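28 kDa product (Pseudomonas syringae pv. phaseolicola, PDB 1UKF) acts inside infected plant cells as a papain-like cysteine protease of peptidase family C58, matured by autocleavage, that probably impairs plant defence. Local coordinates at residues D11-N16 against D147-E152; T23-M28 against E35-H40; S141-F146 against F153-S158. All coordinates share one frame; numbering follows the deposited sequence.

Contact 1: D11-N16 against D147-E152; sequences DVNHNN and DPNLGE
With its CG anti to the backbone N (chi1 -164°), Asn13 swings its amide across to Asn149, whose own CG lies anti to the carbonyl carbon (chi1 -69°) and turns the amide oxygen back to meet it. Asn13 ND2 donates to Asn149 OD1 over 3.0 Å in a nearly straight bond. The acceptor lies in the amide plane of Asn13, yet the donor stands above the carbonyl plane of Asn149; the two amides are turned 43° apart. A water sits within hydrogen-bonding distance of both Asp11 OD1 (2.7 Å) and Asn149 OD1. That carboxylate oxygen also accepts from Asn13 N, closing an Asx turn. In the backbone, Val12 N donates to Pro148 O over 2.9 Å, while Pro148 CB lies alongside Asn13 CB at 3.6 Å. The second segment is shaped by its own Asx turn, Asn149 N to Asp147 OD1, and by a classic beta bulge in which Leu150 and Gly151 both face Asp147. Asp147 OD1 further accepts from His132 NE2, and Asn13 packs on both Cys18 and His132. The contact thus lines the Cys-His-Asp catalytic triad of a papain-like fold, where the loop leading into the Cys18 helix meets the turn that carries Asp147.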
loop_
_atom_site.group_PDB
_atom_site.type_symbol
_atom_site.label_atom_id
_atom_site.label_comp_id
_atom_site.label_asym_id
_atom_site.label_seq_id
_atom_site.Cartn_x
_atom_site.Cartn_y
_atom_site.Cartn_z
ATOM N N ASP A 11 -2.356 14.286 -0.997
ATOM C CA ASP A 11 -2.181 13.777 0.356
ATOM C C ASP A 11 -3.599 13.609 0.889
ATOM O O ASP A 11 -4.248 14.589 1.263
ATOM C CB ASP A 11 -1.419 14.784 1.215
ATOM C CG ASP A 11 -1.270 14.328 2.657
ATOM O OD1 ASP A 11 -1.901 13.321 3.048
ATOM O OD2 ASP A 11 -0.520 14.988 3.410
ATOM N N VAL A 12 -4.084 12.374 0.908
ATOM C CA VAL A 12 -5.441 12.103 1.369
ATOM C C VAL A 12 -5.479 11.360 2.701
ATOM O O VAL A 12 -6.537 10.886 3.119
ATOM C CB VAL A 12 -6.223 11.281 0.308
ATOM C CG1 VAL A 12 -6.339 12.084 -0.979
ATOM C CG2 VAL A 12 -5.522 9.952 0.032
ATOM N N ASN A 13 -4.337 11.311 3.388
ATOM C CA ASN A 13 -4.232 10.577 4.647
ATOM C C ASN A 13 -4.149 11.416 5.922
ATOM O O ASN A 13 -3.622 10.957 6.936
ATOM C CB ASN A 13 -3.024 9.632 4.563
ATOM C CG ASN A 13 -3.040 8.555 5.634
ATOM O OD1 ASN A 13 -4.087 7.989 5.947
ATOM N ND2 ASN A 13 -1.867 8.247 6.180
ATOM N N HIS A 14 -4.683 12.631 5.898
ATOM C CA HIS A 14 -4.635 13.470 7.091
ATOM C C HIS A 14 -5.311 12.799 8.290
ATOM O O HIS A 14 -4.932 13.047 9.437
ATOM C CB HIS A 14 -5.304 14.824 6.824
ATOM C CG HIS A 14 -5.245 15.765 7.988
ATOM N ND1 HIS A 14 -4.077 16.373 8.395
ATOM C CD2 HIS A 14 -6.206 16.185 8.845
ATOM C CE1 HIS A 14 -4.320 17.126 9.454
ATOM N NE2 HIS A 14 -5.605 17.029 9.746
ATOM N N ASN A 15 -6.304 11.953 8.024
ATOM C CA ASN A 15 -7.033 11.273 9.089
ATOM C C ASN A 15 -6.454 9.926 9.516
ATOM O O ASN A 15 -7.088 9.187 10.273
ATOM C CB ASN A 15 -8.503 11.106 8.687
ATOM C CG ASN A 15 -9.211 12.438 8.507
ATOM O OD1 ASN A 15 -9.231 13.270 9.414
ATOM N ND2 ASN A 15 -9.801 12.642 7.334
ATOM N N ASN A 16 -5.262 9.602 9.024
ATOM C CA ASN A 16 -4.588 8.356 9.391
ATOM C C ASN A 16 -5.436 7.100 9.229
ATOM O O ASN A 16 -5.647 6.348 10.182
ATOM C CB ASN A 16 -4.094 8.446 10.837
ATOM C CG ASN A 16 -3.047 9.520 11.023
ATOM O OD1 ASN A 16 -1.972 9.463 10.428
ATOM N ND2 ASN A 16 -3.356 10.511 11.853
ATOM N N ASP A 147 0.033 5.683 -2.525
ATOM C CA ASP A 147 0.472 5.911 -1.153
ATOM C C ASP A 147 -0.466 7.002 -0.639
ATOM O O ASP A 147 -0.439 8.125 -1.136
ATOM C CB ASP A 147 1.909 6.422 -1.111
ATOM C CG ASP A 147 2.399 6.656 0.305
ATOM O OD1 ASP A 147 1.563 6.948 1.186
ATOM O OD2 ASP A 147 3.625 6.560 0.539
ATOM N N PRO A 148 -1.310 6.685 0.354
ATOM C CA PRO A 148 -2.249 7.666 0.909
ATOM C C PRO A 148 -1.638 9.024 1.285
ATOM O O PRO A 148 -2.325 10.045 1.235
ATOM C CB PRO A 148 -2.827 6.938 2.119
ATOM C CG PRO A 148 -2.810 5.496 1.686
ATOM C CD PRO A 148 -1.459 5.372 1.012
ATOM N N ASN A 149 -0.363 9.041 1.668
ATOM C CA ASN A 149 0.303 10.289 2.044
ATOM C C ASN A 149 0.732 11.134 0.853
ATOM O O ASN A 149 0.926 12.342 0.994
ATOM C CB ASN A 149 1.583 10.028 2.854
ATOM C CG ASN A 149 1.323 9.463 4.232
ATOM O OD1 ASN A 149 0.334 9.791 4.886
ATOM N ND2 ASN A 149 2.243 8.627 4.700
ATOM N N LEU A 150 0.869 10.507 -0.315
ATOM C CA LEU A 150 1.383 11.189 -1.500
ATOM C C LEU A 150 0.521 11.230 -2.751
ATOM O O LEU A 150 0.517 12.235 -3.468
ATOM C CB LEU A 150 2.736 10.572 -1.863
ATOM C CG LEU A 150 3.792 10.595 -0.753
ATOM C CD1 LEU A 150 4.918 9.635 -1.089
ATOM C CD2 LEU A 150 4.316 12.013 -0.574
ATOM N N GLY A 151 -0.187 10.144 -3.033
ATOM C CA GLY A 151 -1.014 10.098 -4.224
ATOM C C GLY A 151 -0.700 8.862 -5.043
ATOM O O GLY A 151 -0.197 7.866 -4.509
ATOM N N GLU A 152 -0.987 8.920 -6.342
ATOM C CA GLU A 152 -0.749 7.782 -7.217
ATOM C C GLU A 152 0.465 7.975 -8.114
ATOM O O GLU A 152 0.717 9.072 -8.629
ATOM C CB GLU A 152 -1.986 7.497 -8.080
ATOM C CG GLU A 152 -1.896 6.162 -8.832
ATOM C CD GLU A 152 -3.163 5.796 -9.587
ATOM O OE1 GLU A 152 -4.268 5.942 -9.020
ATOM O OE2 GLU A 152 -3.044 5.342 -10.747
HETATM O O HOH W 1 -0.823 12.377 5.393
#

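Contact 2: T23-M28 against E35-H40; sequences TEWLVM and ESRMDH
Glu24 and His40 join two consecutive helices of the papain-like fold: 18-27, which begins at the active-site Cys18, and 34-41, which follows after a short loop. The segments run roughly antiparallel, at 138°, with axes 10.9 Å apart, so long side chains must bridge the space between them.

The polar link is a His-carboxylate hydrogen bond. His40 NE2 donates to Glu24 OE2 over 2.8 Å at an almost perfectly straight 178°. The oxygen lies in the imidazole plane and offers its anti lone pair, although the two side chains cross at about a right angle. Glu24 OE1 forms a salt bridge with Arg54 of helix 46-67, so the carboxylate is held from both oxygens; these bonds would be expected to favour its charged form.

Van der Waals contacts centre on Met28. Bent at chi2 and chi3, it folds its methyl inward, where CE comes within 3.5 Å of His40 CD2 and also meets the aliphatic part of Arg37 at CG. The Met28 and Arg37 side chains slide past each other in opposite directions, and Arg37 CD rests by Met28 O.

Charged and aromatic groups meet on the side facing the sheet. The Arg37 guanidinium stands steeply to the indole of Trp25, their planes 73° apart, with Trp25 NE1 near the guanidinium edge. Both groups have their main polar partner in Glu152: Arg37 through a salt bridge, Trp25 NE1 through a hydrogen bond. Beside them the bent chain of Met38 brings CE to within 3.7 Å of Trp25 CD1.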
loop_
_atom_site.group_PDB
_atom_site.type_symbol
_atom_site.label_atom_id
_atom_site.label_comp_id
_atom_site.label_asym_id
_atom_site.label_seq_id
_atom_site.Cartn_x
_atom_site.Cartn_y
_atom_site.Cartn_z
ATOM N N THR A 23 -7.011 0.031 0.600
ATOM C CA THR A 23 -7.889 -1.045 0.164
ATOM C C THR A 23 -8.982 -0.492 -0.752
ATOM O O THR A 23 -9.338 -1.128 -1.746
ATOM C CB THR A 23 -8.506 -1.783 1.367
ATOM O OG1 THR A 23 -7.451 -2.326 2.174
ATOM C CG2 THR A 23 -9.389 -2.933 0.898
ATOM N N GLU A 24 -9.502 0.693 -0.439
ATOM C CA GLU A 24 -10.523 1.308 -1.289
ATOM C C GLU A 24 -9.902 1.567 -2.665
ATOM O O GLU A 24 -10.541 1.347 -3.693
ATOM C CB GLU A 24 -11.023 2.617 -0.660
ATOM C CG GLU A 24 -11.983 3.448 -1.525
ATOM C CD GLU A 24 -13.325 2.781 -1.781
ATOM O OE1 GLU A 24 -13.631 1.744 -1.156
ATOM O OE2 GLU A 24 -14.091 3.314 -2.615
ATOM N N TRP A 25 -8.650 2.017 -2.690
ATOM C CA TRP A 25 -7.980 2.265 -3.963
ATOM C C TRP A 25 -7.867 0.952 -4.740
ATOM O O TRP A 25 -8.089 0.923 -5.949
ATOM C CB TRP A 25 -6.581 2.849 -3.741
ATOM C CG TRP A 25 -5.851 3.140 -5.025
ATOM C CD1 TRP A 25 -5.938 4.274 -5.784
ATOM C CD2 TRP A 25 -4.941 2.271 -5.706
ATOM N NE1 TRP A 25 -5.136 4.163 -6.895
ATOM C CE2 TRP A 25 -4.512 2.943 -6.873
ATOM C CE3 TRP A 25 -4.444 0.987 -5.445
ATOM C CZ2 TRP A 25 -3.606 2.376 -7.776
ATOM C CZ3 TRP A 25 -3.544 0.423 -6.340
ATOM C CH2 TRP A 25 -3.133 1.118 -7.492
ATOM N N LEU A 26 -7.522 -0.136 -4.054
ATOM C CA LEU A 26 -7.402 -1.428 -4.720
ATOM C C LEU A 26 -8.715 -1.823 -5.381
ATOM O O LEU A 26 -8.722 -2.328 -6.506
ATOM C CB LEU A 26 -6.985 -2.518 -3.726
ATOM C CG LEU A 26 -5.502 -2.584 -3.345
ATOM C CD1 LEU A 26 -5.290 -3.626 -2.253
ATOM C CD2 LEU A 26 -4.672 -2.932 -4.576
ATOM N N VAL A 27 -9.824 -1.585 -4.687
ATOM C CA VAL A 27 -11.137 -1.926 -5.219
ATOM C C VAL A 27 -11.457 -1.185 -6.512
ATOM O O VAL A 27 -12.003 -1.774 -7.445
ATOM C CB VAL A 27 -12.248 -1.642 -4.183
ATOM C CG1 VAL A 27 -13.624 -1.836 -4.819
ATOM C CG2 VAL A 27 -12.087 -2.574 -2.990
ATOM N N MET A 28 -11.112 0.096 -6.588
ATOM C CA MET A 28 -11.406 0.847 -7.803
ATOM C C MET A 28 -10.179 1.383 -8.538
ATOM O O MET A 28 -10.238 2.420 -9.197
ATOM C CB MET A 28 -12.392 1.983 -7.494
ATOM C CG MET A 28 -12.193 2.676 -6.155
ATOM S SD MET A 28 -10.643 3.572 -6.027
ATOM C CE MET A 28 -11.020 5.026 -7.011
ATOM N N GLU A 35 -6.249 10.911 -11.640
ATOM C CA GLU A 35 -6.821 12.122 -11.058
ATOM C C GLU A 35 -8.202 11.881 -10.462
ATOM O O GLU A 35 -8.490 12.327 -9.346
ATOM C CB GLU A 35 -6.916 13.228 -12.113
ATOM C CG GLU A 35 -5.579 13.693 -12.656
ATOM C CD GLU A 35 -4.685 14.274 -11.581
ATOM O OE1 GLU A 35 -5.116 15.226 -10.897
ATOM O OE2 GLU A 35 -3.549 13.782 -11.421
ATOM N N SER A 36 -9.063 11.182 -11.197
ATOM C CA SER A 36 -10.403 10.921 -10.695
ATOM C C SER A 36 -10.361 9.979 -9.496
ATOM O O SER A 36 -11.210 10.066 -8.611
ATOM C CB SER A 36 -11.308 10.356 -11.801
ATOM O OG SER A 36 -10.875 9.087 -12.250
ATOM N N ARG A 37 -9.371 9.088 -9.454
ATOM C CA ARG A 37 -9.255 8.171 -8.323
ATOM C C ARG A 37 -8.854 8.949 -7.076
ATOM O O ARG A 37 -9.349 8.679 -5.981
ATOM C CB ARG A 37 -8.238 7.063 -8.619
ATOM C CG ARG A 37 -8.744 6.043 -9.638
ATOM C CD ARG A 37 -7.872 4.799 -9.691
ATOM N NE ARG A 37 -6.617 4.989 -10.415
ATOM C CZ ARG A 37 -6.508 4.997 -11.741
ATOM N NH1 ARG A 37 -7.583 4.835 -12.501
ATOM N NH2 ARG A 37 -5.318 5.136 -12.308
ATOM N N MET A 38 -7.968 9.925 -7.239
ATOM C CA MET A 38 -7.565 10.726 -6.093
ATOM C C MET A 38 -8.717 11.641 -5.667
ATOM O O MET A 38 -8.896 11.904 -4.477
ATOM C CB MET A 38 -6.306 11.535 -6.413
ATOM C CG MET A 38 -5.073 10.660 -6.654
ATOM S SD MET A 38 -4.683 9.496 -5.302
ATOM C CE MET A 38 -5.423 7.978 -5.925
ATOM N N ASP A 39 -9.508 12.120 -6.629
ATOM C CA ASP A 39 -10.652 12.976 -6.302
ATOM C C ASP A 39 -11.635 12.162 -5.462
ATOM O O ASP A 39 -12.250 12.675 -4.526
ATOM C CB ASP A 39 -11.360 13.466 -7.572
ATOM C CG ASP A 39 -10.588 14.551 -8.302
ATOM O OD1 ASP A 39 -9.625 15.097 -7.730
ATOM O OD2 ASP A 39 -10.959 14.866 -9.453
ATOM N N HIS A 40 -11.775 10.885 -5.802
ATOM C CA HIS A 40 -12.667 9.978 -5.085
ATOM C C HIS A 40 -12.239 9.794 -3.624
ATOM O O HIS A 40 -13.072 9.791 -2.711
ATOM C CB HIS A 40 -12.675 8.619 -5.798
ATOM C CG HIS A 40 -13.411 7.540 -5.063
ATOM N ND1 HIS A 40 -14.777 7.561 -4.874
ATOM C CD2 HIS A 40 -12.971 6.393 -4.493
ATOM C CE1 HIS A 40 -15.146 6.474 -4.221
ATOM N NE2 HIS A 40 -14.070 5.748 -3.977
#

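Contact 3: S141-F146 against F153-S158; sequences SQFKLF and FQSSRS
Gln142 and Gln154 bring their terminal amides together almost perpendicular, 89° apart. Gln142 NE2 donates to Gln154 OE1 over a short 2.7 Å, but the bond is bent (134°), and the donor sits well above the carbonyl plane of Gln154. Gln142 starts with CG anti to its own N (chi1 176°) and runs out straight, which carries its amide to Gln154 although the two residues are not paired in register; the chains cross at a slant. Gln154, with CG anti to the carbonyl carbon, is likewise extended beyond CG. Lys144 lies side by side with Gln154 and points the same way, CG against CG at 3.9 Å. Its ammonium group continues to a salt bridge with Glu139, while Gln154 NE2 donates to Glu152 OE2.

The backbones form the ladder of an antiparallel beta hairpin, 142-147 with 151-156, within the central sheet of the papain-like fold. Phe143 with Ser155 and Leu145 with Phe153 are hydrogen-bonded pairs, each closed by two N-H to O bonds; Phe153 N to Leu145 O measures 2.7 Å. Lys144 with Gln154 is a non-hydrogen-bonded pair, and there Gln154 CA gives a CA-H...O contact to Phe143 O at 3.2 Å.

On the face covered by helix 160-173, Leu145 and Phe153 cross at a slant, CD2 to CD1 at 4.1 Å, and Leu145 O lies at the edge of the Phe153 ring. Ser155 OG meets the edge of the Phe143 ring at CD2, 3.6 Å away, and donates its proton to Ser156 O. At the open end of the hairpin, Arg157 N makes a weak hydrogen bond to Ser141 O, and a water joins Arg157 N to Ser141 OG.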
loop_
_atom_site.group_PDB
_atom_site.type_symbol
_atom_site.label_atom_id
_atom_site.label_comp_id
_atom_site.label_asym_id
_atom_site.label_seq_id
_atom_site.Cartn_x
_atom_site.Cartn_y
_atom_site.Cartn_z
ATOM N N SER A 141 1.566 -4.060 -18.719
ATOM C CA SER A 141 2.868 -3.408 -18.609
ATOM C C SER A 141 2.838 -2.221 -17.646
ATOM O O SER A 141 3.882 -1.696 -17.264
ATOM C CB SER A 141 3.334 -2.927 -19.986
ATOM O OG SER A 141 4.564 -2.228 -19.888
ATOM N N GLN A 142 1.636 -1.817 -17.249
ATOM C CA GLN A 142 1.446 -0.672 -16.360
ATOM C C GLN A 142 1.411 -0.999 -14.863
ATOM O O GLN A 142 0.513 -1.697 -14.390
ATOM C CB GLN A 142 0.155 0.053 -16.755
ATOM C CG GLN A 142 -0.239 1.217 -15.857
ATOM C CD GLN A 142 -1.560 1.836 -16.273
ATOM O OE1 GLN A 142 -2.544 1.131 -16.504
ATOM N NE2 GLN A 142 -1.591 3.160 -16.367
ATOM N N PHE A 143 2.388 -0.482 -14.125
ATOM C CA PHE A 143 2.456 -0.691 -12.681
ATOM C C PHE A 143 1.940 0.566 -11.982
ATOM O O PHE A 143 2.470 1.659 -12.189
ATOM C CB PHE A 143 3.893 -0.972 -12.238
ATOM C CG PHE A 143 4.043 -1.134 -10.750
ATOM C CD1 PHE A 143 3.451 -2.206 -10.090
ATOM C CD2 PHE A 143 4.753 -0.197 -10.004
ATOM C CE1 PHE A 143 3.561 -2.343 -8.706
ATOM C CE2 PHE A 143 4.868 -0.327 -8.619
ATOM C CZ PHE A 143 4.271 -1.402 -7.970
ATOM N N LYS A 144 0.902 0.405 -11.167
ATOM C CA LYS A 144 0.299 1.519 -10.434
ATOM C C LYS A 144 0.561 1.365 -8.942
ATOM O O LYS A 144 0.426 0.272 -8.398
ATOM C CB LYS A 144 -1.218 1.548 -10.644
ATOM C CG LYS A 144 -1.706 1.690 -12.073
ATOM C CD LYS A 144 -3.232 1.658 -12.093
ATOM C CE LYS A 144 -3.796 1.841 -13.491
ATOM N NZ LYS A 144 -5.283 1.766 -13.480
ATOM N N LEU A 145 0.919 2.462 -8.281
ATOM C CA LEU A 145 1.165 2.429 -6.847
ATOM C C LEU A 145 0.503 3.633 -6.194
ATOM O O LEU A 145 0.625 4.761 -6.673
ATOM C CB LEU A 145 2.670 2.420 -6.555
ATOM C CG LEU A 145 3.052 2.319 -5.073
ATOM C CD1 LEU A 145 4.382 1.603 -4.937
ATOM C CD2 LEU A 145 3.106 3.707 -4.445
ATOM N N PHE A 146 -0.211 3.382 -5.104
ATOM C CA PHE A 146 -0.898 4.437 -4.372
ATOM C C PHE A 146 -0.416 4.502 -2.932
ATOM O O PHE A 146 -0.431 3.498 -2.212
ATOM C CB PHE A 146 -2.416 4.197 -4.394
ATOM C CG PHE A 146 -3.186 5.028 -3.391
ATOM C CD1 PHE A 146 -3.243 6.415 -3.502
ATOM C CD2 PHE A 146 -3.853 4.417 -2.335
ATOM C CE1 PHE A 146 -3.955 7.176 -2.574
ATOM C CE2 PHE A 146 -4.567 5.170 -1.405
ATOM C CZ PHE A 146 -4.617 6.551 -1.528
ATOM N N PHE A 153 1.214 6.892 -8.281
ATOM C CA PHE A 153 2.411 6.867 -9.111
ATOM C C PHE A 153 2.254 5.734 -10.108
ATOM O O PHE A 153 1.528 4.769 -9.857
ATOM C CB PHE A 153 3.656 6.616 -8.257
ATOM C CG PHE A 153 3.865 7.631 -7.172
ATOM C CD1 PHE A 153 3.161 7.546 -5.974
ATOM C CD2 PHE A 153 4.741 8.691 -7.364
ATOM C CE1 PHE A 153 3.326 8.510 -4.980
ATOM C CE2 PHE A 153 4.915 9.659 -6.380
ATOM C CZ PHE A 153 4.205 9.569 -5.184
ATOM N N GLN A 154 2.938 5.851 -11.237
ATOM C CA GLN A 154 2.882 4.822 -12.261
ATOM C C GLN A 154 4.224 4.681 -12.949
ATOM O O GLN A 154 4.972 5.654 -13.092
ATOM C CB GLN A 154 1.804 5.152 -13.297
ATOM C CG GLN A 154 0.384 4.900 -12.808
ATOM C CD GLN A 154 -0.660 5.246 -13.849
ATOM O OE1 GLN A 154 -0.388 5.201 -15.050
ATOM N NE2 GLN A 154 -1.868 5.573 -13.396
ATOM N N SER A 155 4.528 3.456 -13.359
ATOM C CA SER A 155 5.772 3.159 -14.053
ATOM C C SER A 155 5.553 1.911 -14.881
ATOM O O SER A 155 4.533 1.239 -14.759
ATOM C CB SER A 155 6.901 2.884 -13.055
ATOM O OG SER A 155 6.754 1.611 -12.439
ATOM N N SER A 156 6.505 1.617 -15.751
ATOM C CA SER A 156 6.424 0.396 -16.530
ATOM C C SER A 156 6.861 -0.656 -15.511
ATOM O O SER A 156 7.381 -0.312 -14.446
ATOM C CB SER A 156 7.438 0.443 -17.669
ATOM O OG SER A 156 8.746 0.601 -17.149
ATOM N N ARG A 157 6.658 -1.933 -15.809
ATOM C CA ARG A 157 7.104 -2.953 -14.872
ATOM C C ARG A 157 8.629 -2.839 -14.776
ATOM O O ARG A 157 9.215 -3.056 -13.718
ATOM C CB ARG A 157 6.704 -4.357 -15.350
ATOM C CG ARG A 157 5.205 -4.555 -15.533
ATOM C CD ARG A 157 4.817 -6.034 -15.524
ATOM N NE ARG A 157 5.545 -6.843 -16.499
ATOM C CZ ARG A 157 5.026 -7.332 -17.623
ATOM N NH1 ARG A 157 3.762 -7.095 -17.944
ATOM N NH2 ARG A 157 5.770 -8.094 -18.412
ATOM N N SER A 158 9.256 -2.466 -15.891
ATOM C CA SER A 158 10.708 -2.315 -15.966
ATOM C C SER A 158 11.277 -1.323 -14.955
ATOM O O SER A 158 12.322 -1.568 -14.349
ATOM C CB SER A 158 11.124 -1.859 -17.372
ATOM O OG SER A 158 10.692 -2.762 -18.374
HETATM O O HOH W 2 6.743 -3.122 -18.443
#

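From the N terminus, the chain leaves strand 6-9 and enters the loop 11-16, the first half of contact 1. Contact 2 comes next and closes the short loop between helices 18-27 and 34-41; it is nested entirely within the much longer loop that ends when 147-152 returns to 11-16. Contact 3 opens at 141-146, before that return, and closes at 153-158 after it, so contacts 1 and 3 cross, whereas contacts 2 and 3 follow in series. Glu152 of contact 1 touches Arg37 and Trp25 of contact 2 and Lys144 of contact 3, and Phe146 packs on Val12, Trp25 and Met38. Helices, hairpin and active-site loop are thereby tied together.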